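Local coordinates for DELTA1-pyrroline-2-carboxylate reductase (PDB 6T3E), which catalyses the NAD(P)H-dependent reduction of delta-1-pyrroline-2-carboxylate to L-proline, a step of L-hydroxyproline metabolism, at residues 222-233 against 248-259. Sequence-based numbering, arbitrary orientation.
Sequences VATTAREPVVKG and VGRDARELDSET. With NAI (1,4-dihydronicotinamide adenine dinucleotide), chain F.
E254 O, a backbone carbonyl oxygen, is gripped by two successive amides of the loop 222-233: V230 N at 2.9 Å, standing above the carbonyl plane, and V231 N at 3.1 Å, nearly in line with the C=O. The pairing continues one step on, where D256 N reaches V231 O at 3.2 Å in an almost straight bond. The E254 side chain extends alongside V222, its CD 3.4 Å from V222 CG1; its OE1 accepts from T224 N at 3.0 Å in a bond bent at the hydrogen, while OE2 is hydrogen-bonded to S244 OG. E254, from the loop after strand 241-244, thus joins the end of that strand to the loop after its parallel neighbour 219-222 in the Rossmann-type domain; here T224 O accepts from O3D of the nicotinamide ribose, and A226 and V230 lie against the adenine. D256, N-cap of helix 257-262, has CG wedged between its backbone N and carbonyl carbon (chi1 70°), which turns OD1 to T259 N and OG1 and OD2 to G233 N, 3.2 Å away. Replacing this aspartate with an alanine would probably leave G233 N and T259 OG1 without the carboxylate they share, and T259 N with just its weak bond to D256 O. Alongside, P229 CG packs on R253 NE at 3.5 Å.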
ATOM      1  N   VAL B 222       9.392 -20.907 -16.390  1.00 44.28           N
ATOM      2  CA  VAL B 222       7.965 -21.145 -16.216  1.00 44.78           C
ATOM      3  C   VAL B 222       7.342 -19.826 -15.763  1.00 47.83           C
ATOM      4  O   VAL B 222       7.728 -19.281 -14.718  1.00 46.51           O
ATOM      5  CB  VAL B 222       7.686 -22.276 -15.209  1.00 44.35           C
ATOM      6  CG1 VAL B 222       6.288 -22.808 -15.407  1.00 46.53           C
ATOM      7  CG2 VAL B 222       8.697 -23.419 -15.356  1.00 40.01           C
ATOM      8  N   ALA B 223       6.386 -19.303 -16.567  1.00 46.82           N
ATOM      9  CA  ALA B 223       5.689 -18.010 -16.365  1.00 42.54           C
ATOM     10  C   ALA B 223       4.241 -18.172 -16.847  1.00 40.92           C
ATOM     11  O   ALA B 223       3.791 -17.610 -17.861  1.00 35.86           O
ATOM     12  CB  ALA B 223       6.378 -16.858 -17.100  1.00 37.07           C
ATOM     13  N   THR B 224       3.486 -18.936 -16.079  1.00 39.22           N
ATOM     14  CA  THR B 224       2.175 -19.406 -16.472  1.00 40.40           C
ATOM     15  C   THR B 224       1.082 -18.704 -15.670  1.00 42.10           C
ATOM     16  O   THR B 224       1.341 -17.996 -14.697  1.00 45.11           O
ATOM     17  CB  THR B 224       2.184 -20.931 -16.328  1.00 49.61           C
ATOM     18  OG1 THR B 224       3.108 -21.475 -17.289  1.00 55.51           O
ATOM     19  CG2 THR B 224       0.899 -21.544 -16.553  1.00 56.84           C
ATOM     20  N   THR B 225      -0.148 -18.829 -16.163  1.00 40.26           N
ATOM     21  CA  THR B 225      -1.364 -18.427 -15.454  1.00 41.13           C
ATOM     22  C   THR B 225      -2.113 -19.629 -14.868  1.00 42.65           C
ATOM     23  O   THR B 225      -3.071 -19.451 -14.104  1.00 35.52           O
ATOM     24  CB  THR B 225      -2.251 -17.631 -16.436  1.00 44.10           C
ATOM     25  OG1 THR B 225      -1.673 -16.343 -16.651  1.00 53.52           O
ATOM     26  CG2 THR B 225      -3.693 -17.455 -15.986  1.00 42.10           C
ATOM     27  N   ALA B 226      -1.656 -20.841 -15.170  1.00 30.30           N
ATOM     28  CA  ALA B 226      -2.323 -22.065 -14.754  1.00 35.27           C
ATOM     29  C   ALA B 226      -2.384 -22.193 -13.240  1.00 35.26           C
ATOM     30  O   ALA B 226      -1.456 -21.813 -12.524  1.00 35.81           O
ATOM     31  CB  ALA B 226      -1.606 -23.278 -15.353  1.00 32.53           C
ATOM     32  N   ARG B 227      -3.474 -22.794 -12.760  1.00 41.16           N
ATOM     33  CA  ARG B 227      -3.679 -23.023 -11.338  1.00 42.34           C
ATOM     34  C   ARG B 227      -3.329 -24.442 -10.913  1.00 40.35           C
ATOM     35  O   ARG B 227      -3.429 -24.768  -9.726  1.00 43.21           O
ATOM     36  CB  ARG B 227      -5.133 -22.702 -10.962  1.00 47.30           C
ATOM     37  CG  ARG B 227      -5.452 -21.215 -11.061  1.00 50.13           C
ATOM     38  CD  ARG B 227      -6.937 -20.946 -10.987  1.00 56.94           C
ATOM     39  NE  ARG B 227      -7.253 -19.524 -10.823  1.00 64.93           N
ATOM     40  CZ  ARG B 227      -7.231 -18.619 -11.801  1.00 68.36           C
ATOM     41  NH1 ARG B 227      -6.907 -18.968 -13.043  1.00 67.22           N
ATOM     42  NH2 ARG B 227      -7.543 -17.357 -11.535  1.00 70.83           N
ATOM     43  N   GLU B 228      -2.867 -25.268 -11.835  1.00 42.26           N
ATOM     44  CA  GLU B 228      -2.514 -26.647 -11.559  1.00 47.31           C
ATOM     45  C   GLU B 228      -1.215 -26.961 -12.283  1.00 49.89           C
ATOM     46  O   GLU B 228      -0.888 -26.314 -13.282  1.00 52.54           O
ATOM     47  CB  GLU B 228      -3.636 -27.603 -11.998  1.00 49.23           C
ATOM     48  CG  GLU B 228      -4.796 -27.661 -11.007  1.00 55.87           C
ATOM     49  CD  GLU B 228      -6.150 -27.770 -11.685  1.00 66.36           C
ATOM     50  OE1 GLU B 228      -7.054 -26.977 -11.349  1.00 68.63           O
ATOM     51  OE2 GLU B 228      -6.317 -28.652 -12.553  1.00 70.77           O
ATOM     52  N   PRO B 229      -0.449 -27.929 -11.788  1.00 49.34           N
ATOM     53  CA  PRO B 229       0.905 -28.145 -12.311  1.00 47.90           C
ATOM     54  C   PRO B 229       0.943 -28.385 -13.814  1.00 46.09           C
ATOM     55  O   PRO B 229       0.134 -29.127 -14.372  1.00 47.61           O
ATOM     56  CB  PRO B 229       1.376 -29.381 -11.540  1.00 48.70           C
ATOM     57  CG  PRO B 229       0.643 -29.289 -10.250  1.00 48.17           C
ATOM     58  CD  PRO B 229      -0.706 -28.726 -10.579  1.00 46.27           C
ATOM     59  N   VAL B 230       1.905 -27.731 -14.457  1.00 42.72           N
ATOM     60  CA  VAL B 230       2.212 -27.951 -15.861  1.00 44.65           C
ATOM     61  C   VAL B 230       3.538 -28.675 -16.030  1.00 46.86           C
ATOM     62  O   VAL B 230       3.731 -29.352 -17.052  1.00 46.17           O
ATOM     63  CB  VAL B 230       2.234 -26.620 -16.646  1.00 43.01           C
ATOM     64  CG1 VAL B 230       2.168 -26.864 -18.143  1.00 42.92           C
ATOM     65  CG2 VAL B 230       1.107 -25.709 -16.204  1.00 40.92           C
ATOM     66  N   VAL B 231       4.446 -28.569 -15.064  1.00 50.24           N
ATOM     67  CA  VAL B 231       5.764 -29.187 -15.138  1.00 53.46           C
ATOM     68  C   VAL B 231       5.776 -30.395 -14.221  1.00 56.47           C
ATOM     69  O   VAL B 231       5.601 -30.257 -13.004  1.00 56.34           O
ATOM     70  CB  VAL B 231       6.870 -28.198 -14.740  1.00 51.48           C
ATOM     71  CG1 VAL B 231       8.229 -28.844 -14.923  1.00 50.79           C
ATOM     72  CG2 VAL B 231       6.760 -26.929 -15.571  1.00 51.72           C
ATOM     73  N   LYS B 232       6.022 -31.572 -14.802  1.00 58.43           N
ATOM     74  CA  LYS B 232       6.165 -32.806 -14.045  1.00 59.42           C
ATOM     75  C   LYS B 232       7.637 -33.075 -13.757  1.00 59.82           C
ATOM     76  O   LYS B 232       8.480 -33.027 -14.659  1.00 56.02           O
ATOM     77  CB  LYS B 232       5.562 -33.982 -14.815  1.00 62.71           C
ATOM     78  CG  LYS B 232       4.050 -33.914 -15.001  1.00 66.61           C
ATOM     79  CD  LYS B 232       3.462 -35.281 -15.401  1.00 72.53           C
ATOM     80  CE  LYS B 232       1.930 -35.289 -15.341  1.00 73.17           C
ATOM     81  NZ  LYS B 232       1.292 -34.465 -16.415  1.00 71.29           N
ATOM     82  N   GLY B 233       7.931 -33.426 -12.505  1.00 62.98           N
ATOM     83  CA  GLY B 233       9.312 -33.649 -12.123  1.00 66.04           C
ATOM     84  C   GLY B 233       9.957 -34.798 -12.868  1.00 68.80           C
ATOM     85  O   GLY B 233      11.160 -34.765 -13.135  1.00 70.26           O
ATOM     86  N   VAL B 248      -0.846 -17.381  -8.839  1.00 37.22           N
ATOM     87  CA  VAL B 248      -2.268 -17.041  -8.919  1.00 35.67           C
ATOM     88  C   VAL B 248      -2.915 -17.322  -7.564  1.00 40.47           C
ATOM     89  O   VAL B 248      -4.049 -17.804  -7.489  1.00 40.60           O
ATOM     90  CB  VAL B 248      -3.006 -17.795 -10.048  1.00 34.32           C
ATOM     91  CG1 VAL B 248      -4.293 -17.059 -10.447  1.00 27.11           C
ATOM     92  CG2 VAL B 248      -2.120 -18.004 -11.274  1.00 31.61           C
ATOM     93  N   GLY B 249      -2.209 -17.016  -6.484  1.00 41.64           N
ATOM     94  CA  GLY B 249      -2.723 -17.223  -5.146  1.00 39.74           C
ATOM     95  C   GLY B 249      -2.010 -18.357  -4.430  1.00 48.43           C
ATOM     96  O   GLY B 249      -1.112 -19.014  -4.963  1.00 50.49           O
ATOM     97  N   ARG B 250      -2.420 -18.560  -3.182  1.00 54.53           N
ATOM     98  CA  ARG B 250      -1.850 -19.638  -2.393  1.00 56.74           C
ATOM     99  C   ARG B 250      -2.447 -21.006  -2.714  1.00 57.26           C
ATOM    100  O   ARG B 250      -1.921 -22.017  -2.236  1.00 59.26           O
ATOM    101  CB  ARG B 250      -2.054 -19.353  -0.911  1.00 59.99           C
ATOM    102  CG  ARG B 250      -1.823 -17.930  -0.502  1.00 66.81           C
ATOM    103  CD  ARG B 250      -2.374 -17.704   0.905  1.00 73.56           C
ATOM    104  NE  ARG B 250      -2.464 -18.949   1.673  1.00 79.23           N
ATOM    105  CZ  ARG B 250      -1.552 -19.395   2.539  1.00 84.48           C
ATOM    106  NH1 ARG B 250      -0.440 -18.698   2.774  1.00 83.07           N
ATOM    107  NH2 ARG B 250      -1.757 -20.551   3.175  1.00 87.34           N
ATOM    108  N   ASP B 251      -3.521 -21.078  -3.499  1.00 51.97           N
ATOM    109  CA  ASP B 251      -4.082 -22.370  -3.879  1.00 52.96           C
ATOM    110  C   ASP B 251      -3.560 -22.879  -5.206  1.00 51.46           C
ATOM    111  O   ASP B 251      -3.895 -24.006  -5.589  1.00 57.51           O
ATOM    112  CB  ASP B 251      -5.604 -22.310  -3.980  1.00 57.11           C
ATOM    113  CG  ASP B 251      -6.248 -21.822  -2.718  1.00 64.78           C
ATOM    114  OD1 ASP B 251      -7.320 -21.187  -2.826  1.00 67.35           O
ATOM    115  OD2 ASP B 251      -5.684 -22.068  -1.627  1.00 67.69           O
ATOM    116  N   ALA B 252      -2.794 -22.074  -5.932  1.00 44.39           N
ATOM    117  CA  ALA B 252      -2.400 -22.395  -7.291  1.00 45.23           C
ATOM    118  C   ALA B 252      -0.911 -22.697  -7.376  1.00 44.31           C
ATOM    119  O   ALA B 252      -0.107 -22.184  -6.592  1.00 45.13           O
ATOM    120  CB  ALA B 252      -2.750 -21.245  -8.241  1.00 47.57           C
ATOM    121  N   ARG B 253      -0.554 -23.520  -8.362  1.00 44.20           N
ATOM    122  CA  ARG B 253       0.836 -23.864  -8.613  1.00 43.15           C
ATOM    123  C   ARG B 253       0.971 -24.341 -10.047  1.00 42.55           C
ATOM    124  O   ARG B 253       0.001 -24.808 -10.646  1.00 46.00           O
ATOM    125  CB  ARG B 253       1.342 -24.933  -7.648  1.00 43.43           C
ATOM    126  CG  ARG B 253       0.564 -26.207  -7.689  1.00 45.48           C
ATOM    127  CD  ARG B 253       1.278 -27.266  -6.910  1.00 48.04           C
ATOM    128  NE  ARG B 253       0.496 -28.489  -6.852  1.00 54.27           N
ATOM    129  CZ  ARG B 253       0.923 -29.610  -6.286  1.00 58.10           C
ATOM    130  NH1 ARG B 253       2.132 -29.651  -5.733  1.00 60.95           N
ATOM    131  NH2 ARG B 253       0.148 -30.684  -6.277  1.00 57.72           N
ATOM    132  N   GLU B 254       2.188 -24.199 -10.586  1.00 43.82           N
ATOM    133  CA  GLU B 254       2.546 -24.651 -11.926  1.00 42.98           C
ATOM    134  C   GLU B 254       3.593 -25.759 -11.901  1.00 42.99           C
ATOM    135  O   GLU B 254       3.911 -26.317 -12.956  1.00 46.24           O
ATOM    136  CB  GLU B 254       3.047 -23.467 -12.785  1.00 43.55           C
ATOM    137  CG  GLU B 254       4.354 -22.777 -12.292  1.00 50.84           C
ATOM    138  CD  GLU B 254       4.589 -21.338 -12.846  1.00 56.49           C
ATOM    139  OE1 GLU B 254       4.115 -20.995 -13.948  1.00 57.61           O
ATOM    140  OE2 GLU B 254       5.263 -20.535 -12.163  1.00 58.30           O
ATOM    141  N   LEU B 255       4.125 -26.103 -10.731  1.00 42.17           N
ATOM    142  CA  LEU B 255       5.092 -27.182 -10.573  1.00 46.27           C
ATOM    143  C   LEU B 255       4.485 -28.257  -9.689  1.00 46.20           C
ATOM    144  O   LEU B 255       3.946 -27.952  -8.621  1.00 51.05           O
ATOM    145  CB  LEU B 255       6.390 -26.672  -9.950  1.00 35.12           C
ATOM    146  CG  LEU B 255       6.753 -25.240 -10.333  1.00 37.88           C
ATOM    147  CD1 LEU B 255       7.906 -24.722  -9.473  1.00 34.95           C
ATOM    148  CD2 LEU B 255       7.109 -25.202 -11.803  1.00 37.84           C
ATOM    149  N   ASP B 256       4.595 -29.512 -10.105  1.00 50.49           N
ATOM    150  CA  ASP B 256       4.104 -30.576  -9.243  1.00 53.83           C
ATOM    151  C   ASP B 256       5.025 -30.745  -8.032  1.00 57.41           C
ATOM    152  O   ASP B 256       6.114 -30.169  -7.947  1.00 58.46           O
ATOM    153  CB  ASP B 256       3.948 -31.884 -10.025  1.00 54.84           C
ATOM    154  CG  ASP B 256       5.273 -32.500 -10.434  1.00 60.10           C
ATOM    155  OD1 ASP B 256       6.300 -31.786 -10.452  1.00 61.23           O
ATOM    156  OD2 ASP B 256       5.281 -33.711 -10.758  1.00 65.07           O
ATOM    157  N   SER B 257       4.548 -31.518  -7.058  1.00 59.98           N
ATOM    158  CA  SER B 257       5.308 -31.690  -5.826  1.00 60.79           C
ATOM    159  C   SER B 257       6.662 -32.334  -6.090  1.00 63.56           C
ATOM    160  O   SER B 257       7.637 -32.045  -5.385  1.00 63.64           O
ATOM    161  CB  SER B 257       4.494 -32.518  -4.835  1.00 57.44           C
ATOM    162  OG  SER B 257       3.241 -31.906  -4.587  1.00 55.43           O
ATOM    163  N   GLU B 258       6.753 -33.177  -7.120  1.00 68.01           N
ATOM    164  CA  GLU B 258       8.023 -33.831  -7.424  1.00 72.84           C
ATOM    165  C   GLU B 258       9.088 -32.820  -7.840  1.00 74.15           C
ATOM    166  O   GLU B 258      10.261 -32.961  -7.470  1.00 74.53           O
ATOM    167  CB  GLU B 258       7.820 -34.882  -8.517  1.00 74.10           C
ATOM    168  CG  GLU B 258       9.100 -35.556  -8.993  1.00 76.10           C
ATOM    169  CD  GLU B 258       9.782 -36.344  -7.894  1.00 78.79           C
ATOM    170  OE1 GLU B 258       9.120 -36.647  -6.879  1.00 78.86           O
ATOM    171  OE2 GLU B 258      10.980 -36.672  -8.048  1.00 80.37           O
ATOM    172  N   THR B 259       8.698 -31.797  -8.610  1.00 69.60           N
ATOM    173  CA  THR B 259       9.652 -30.787  -9.054  1.00 68.28           C
ATOM    174  C   THR B 259      10.285 -30.050  -7.873  1.00 62.12           C
ATOM    175  O   THR B 259      11.511 -29.872  -7.827  1.00 51.93           O
ATOM    176  CB  THR B 259       8.950 -29.798  -9.989  1.00 68.60           C
ATOM    177  OG1 THR B 259       8.479 -30.487 -11.155  1.00 67.77           O
ATOM    178  CG2 THR B 259       9.901 -28.679 -10.402  1.00 67.83           C
TER
HETATM  179  PA  NAI F 402       0.263 -13.397 -19.250  1.00 31.72           P
HETATM  180  O1A NAI F 402      -1.218 -13.669 -19.177  1.00 29.19           O
HETATM  181  O2A NAI F 402       0.526 -12.220 -20.168  1.00 40.13           O
HETATM  182  O5B NAI F 402       1.126 -14.722 -19.707  1.00 33.81           O
HETATM  183  C5B NAI F 402       0.729 -15.930 -19.068  1.00 38.51           C
HETATM  184  C4B NAI F 402       0.997 -17.144 -20.062  1.00 42.55           C
HETATM  185  O4B NAI F 402       0.827 -18.270 -19.452  1.00 43.09           O
HETATM  186  C3B NAI F 402      -0.051 -17.109 -21.198  1.00 43.60           C
HETATM  187  O3B NAI F 402       0.597 -17.018 -22.385  1.00 44.35           O
HETATM  188  C2B NAI F 402      -0.817 -18.438 -21.034  1.00 38.88           C
HETATM  189  O2B NAI F 402      -1.325 -18.934 -22.369  1.00 33.85           O
HETATM  190  C1B NAI F 402       0.088 -19.228 -20.530  1.00 42.64           C
HETATM  191  N9A NAI F 402      -0.483 -20.369 -19.866  1.00 40.24           N
HETATM  192  C8A NAI F 402      -1.452 -20.271 -18.952  1.00 38.55           C
HETATM  193  N7A NAI F 402      -1.745 -21.501 -18.545  1.00 38.48           N
HETATM  194  C5A NAI F 402      -0.953 -22.362 -19.207  1.00 38.73           C
HETATM  195  C6A NAI F 402      -0.865 -23.732 -19.146  1.00 44.54           C
HETATM  196  N6A NAI F 402      -1.580 -24.726 -18.369  1.00 47.56           N
HETATM  197  N1A NAI F 402       0.011 -24.380 -19.911  1.00 47.41           N
HETATM  198  C2A NAI F 402       0.819 -23.673 -20.738  1.00 48.92           C
HETATM  199  N3A NAI F 402       0.734 -22.320 -20.796  1.00 44.31           N
HETATM  200  C4A NAI F 402      -0.171 -21.671 -20.020  1.00 38.15           C
HETATM  201  O3  NAI F 402       0.732 -13.044 -17.692  1.00 36.86           O
HETATM  202  PN  NAI F 402       2.311 -12.733 -17.260  1.00 35.12           P
HETATM  203  O1N NAI F 402       2.377 -11.228 -17.088  1.00 31.24           O
HETATM  204  O2N NAI F 402       3.275 -13.253 -18.290  1.00 33.90           O
HETATM  205  O5D NAI F 402       2.623 -13.467 -15.845  1.00 37.88           O
HETATM  206  C5D NAI F 402       3.036 -14.783 -15.890  1.00 38.37           C
HETATM  207  C4D NAI F 402       3.044 -15.339 -14.441  1.00 39.06           C
HETATM  208  O4D NAI F 402       3.973 -14.764 -13.704  1.00 36.66           O
HETATM  209  C3D NAI F 402       1.708 -15.022 -13.754  1.00 36.72           C
HETATM  210  O3D NAI F 402       1.320 -16.115 -13.004  1.00 36.34           O
HETATM  211  C2D NAI F 402       2.023 -13.859 -12.802  1.00 37.62           C
HETATM  212  O2D NAI F 402       0.992 -13.858 -11.674  1.00 25.91           O
HETATM  213  C1D NAI F 402       3.237 -14.144 -12.407  1.00 38.30           C
HETATM  214  N1N NAI F 402       3.953 -12.924 -12.001  1.00 42.26           N
HETATM  215  C2N NAI F 402       4.817 -12.919 -10.835  1.00 42.10           C
HETATM  216  C3N NAI F 402       5.911 -11.824 -10.690  1.00 37.87           C
HETATM  217  C7N NAI F 402       7.162 -12.232  -9.865  1.00 35.60           C
HETATM  218  O7N NAI F 402       7.222 -13.339  -9.473  1.00 38.91           O
HETATM  219  N7N NAI F 402       8.237 -11.253  -9.590  1.00 33.93           N
HETATM  220  C4N NAI F 402       6.076 -10.756 -11.752  1.00 33.91           C
HETATM  221  C5N NAI F 402       4.819 -10.546 -12.607  1.00 32.76           C
HETATM  222  C6N NAI F 402       3.808 -11.696 -12.760  1.00 42.36           C